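DegQ (Legionella fallonii, PDB 3PV5) probably degrades and chaperones misfolded proteins as an HtrA-family trypsin-like serine protease with two PDZ domains, self-compartmentizing into 12-subunit assemblies. Local coordinates at residues G283-Q288 / G303-Q308. Sequence-based numbering, arbitrary orientation.
Sequences GALVSQ and GDIITQ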
loop_
_atom_site.group_PDB
_atom_site.type_symbol
_atom_site.label_atom_id
_atom_site.label_comp_id
_atom_site.label_asym_id
_atom_site.label_seq_id
_atom_site.Cartn_x
_atom_site.Cartn_y
_atom_site.Cartn_z
ATOM N N GLY A 283 -47.182 -22.034 -31.924
ATOM C CA GLY A 283 -47.405 -20.706 -32.451
ATOM C C GLY A 283 -46.692 -19.710 -31.577
ATOM O O GLY A 283 -46.082 -20.085 -30.543
ATOM N N ALA A 284 -46.769 -18.446 -31.996
ATOM C CA ALA A 284 -46.104 -17.369 -31.293
ATOM C C ALA A 284 -47.162 -16.414 -30.763
ATOM O O ALA A 284 -47.990 -15.945 -31.526
ATOM C CB ALA A 284 -45.127 -16.645 -32.187
ATOM N N LEU A 285 -47.102 -16.118 -29.448
ATOM C CA LEU A 285 -48.115 -15.319 -28.792
ATOM C C LEU A 285 -47.741 -13.868 -28.971
ATOM O O LEU A 285 -46.621 -13.453 -28.664
ATOM C CB LEU A 285 -48.214 -15.706 -27.334
ATOM C CG LEU A 285 -49.271 -15.000 -26.452
ATOM C CD1 LEU A 285 -50.670 -14.951 -27.085
ATOM C CD2 LEU A 285 -49.297 -15.641 -25.027
ATOM N N VAL A 286 -48.670 -13.091 -29.501
ATOM C CA VAL A 286 -48.471 -11.670 -29.598
ATOM C C VAL A 286 -48.819 -11.056 -28.237
ATOM O O VAL A 286 -49.988 -11.127 -27.780
ATOM C CB VAL A 286 -49.429 -11.012 -30.653
ATOM C CG1 VAL A 286 -49.302 -9.432 -30.566
ATOM C CG2 VAL A 286 -49.178 -11.528 -32.026
ATOM N N SER A 287 -47.842 -10.405 -27.636
ATOM C CA SER A 287 -47.998 -9.789 -26.315
ATOM C C SER A 287 -48.343 -8.317 -26.394
ATOM O O SER A 287 -48.920 -7.763 -25.451
ATOM C CB SER A 287 -46.738 -9.971 -25.477
ATOM O OG SER A 287 -45.581 -9.557 -26.181
ATOM N N GLN A 288 -48.021 -7.678 -27.516
ATOM C CA GLN A 288 -48.338 -6.272 -27.687
ATOM C C GLN A 288 -48.272 -5.861 -29.154
ATOM O O GLN A 288 -47.451 -6.336 -29.883
ATOM C CB GLN A 288 -47.371 -5.422 -26.817
ATOM C CG GLN A 288 -46.377 -4.462 -27.534
ATOM C CD GLN A 288 -45.548 -3.592 -26.568
ATOM O OE1 GLN A 288 -45.752 -3.609 -25.349
ATOM N NE2 GLN A 288 -44.611 -2.809 -27.127
ATOM N N GLY A 303 -52.899 -11.139 -28.207
ATOM C CA GLY A 303 -53.567 -12.375 -27.879
ATOM C C GLY A 303 -53.668 -13.252 -29.101
ATOM O O GLY A 303 -54.023 -14.440 -29.004
ATOM N N ASP A 304 -53.398 -12.686 -30.270
ATOM C CA ASP A 304 -53.335 -13.482 -31.476
ATOM C C ASP A 304 -52.204 -14.487 -31.340
ATOM O O ASP A 304 -51.198 -14.210 -30.685
ATOM C CB ASP A 304 -53.075 -12.614 -32.709
ATOM C CG ASP A 304 -54.260 -11.718 -33.097
ATOM O OD1 ASP A 304 -55.375 -11.839 -32.512
ATOM O OD2 ASP A 304 -54.043 -10.863 -33.999
ATOM N N ILE A 305 -52.335 -15.639 -31.966
ATOM C CA ILE A 305 -51.223 -16.579 -31.991
ATOM C C ILE A 305 -50.740 -16.768 -33.397
ATOM O O ILE A 305 -51.457 -17.370 -34.216
ATOM C CB ILE A 305 -51.584 -17.901 -31.438
ATOM C CG1 ILE A 305 -51.831 -17.767 -29.922
ATOM C CG2 ILE A 305 -50.443 -18.868 -31.712
ATOM C CD1 ILE A 305 -52.636 -18.914 -29.365
ATOM N N ILE A 306 -49.554 -16.237 -33.690
ATOM C CA ILE A 306 -49.022 -16.306 -35.042
ATOM C C ILE A 306 -48.607 -17.732 -35.381
ATOM O O ILE A 306 -47.914 -18.349 -34.586
ATOM C CB ILE A 306 -47.850 -15.385 -35.239
ATOM C CG1 ILE A 306 -48.292 -13.952 -35.110
ATOM C CG2 ILE A 306 -47.321 -15.543 -36.623
ATOM C CD1 ILE A 306 -47.174 -13.032 -34.946
ATOM N N THR A 307 -49.059 -18.257 -36.530
ATOM C CA THR A 307 -48.767 -19.654 -36.915
ATOM C C THR A 307 -48.007 -19.835 -38.209
ATOM O O THR A 307 -47.404 -20.884 -38.446
ATOM C CB THR A 307 -50.022 -20.515 -37.052
ATOM O OG1 THR A 307 -50.928 -19.908 -37.992
ATOM C CG2 THR A 307 -50.671 -20.722 -35.694
ATOM N N GLN A 308 -48.011 -18.811 -39.030
ATOM C CA GLN A 308 -47.305 -18.845 -40.252
ATOM C C GLN A 308 -46.949 -17.411 -40.573
ATOM O O GLN A 308 -47.777 -16.526 -40.461
ATOM C CB GLN A 308 -48.213 -19.427 -41.354
ATOM C CG GLN A 308 -47.461 -20.098 -42.531
ATOM C CD GLN A 308 -48.361 -20.493 -43.695
ATOM O OE1 GLN A 308 -48.115 -20.105 -44.847
ATOM N NE2 GLN A 308 -49.412 -21.224 -43.403
#
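Ala-284 and Ile-306 form a hydrogen-bonded antiparallel pair between neighbouring strands of the sheet in the first PDZ domain of DegQ. Two backbone bonds join them: Ala-284 N to Ile-306 O, 2.8 Å, and Ile-306 N back to Ala-284 O. The small Ala-284 and the larger Ile-306 share one face of the sheet, Ala-284 CB lying 4.3 Å from Ile-306 CB. Beside them Val-286 adds a second bump: with CG1 anti to the backbone N (chi1 172°), Val-286 CG2 lies beside that N, anti to the carbonyl carbon, and meets Ile-306 CD1 at 3.8 Å, the two side chains crossing at a slant. On the other face, Leu-285 and Ile-305 make the non-hydrogen-bonded pair. Leu-285 CD1 rests against Asp-304 O and reaches Ile-305 CG1 at 4.2 Å; Tyr-447 of a neighbouring subunit also packs on this leucine. Ile-305 CG2 drops into the hollow over Gly-283 CA, 3.6 Å away, where the glycine presents no side chain. Ile-335 and Val-337 of strand 332-339 pack on Ile-306, while Leu-267, Tyr-277 and Phe-281 also touch Ile-305. Asp-304 OD2 accepts a hydrogen bond from Lys-301 N and OD1 makes a salt bridge with Arg-339 NE, while the backbone O of Asp-304 accepts Val-286 N. Beyond it, Gly-303 N donates to Val-286 O at 2.9 Å.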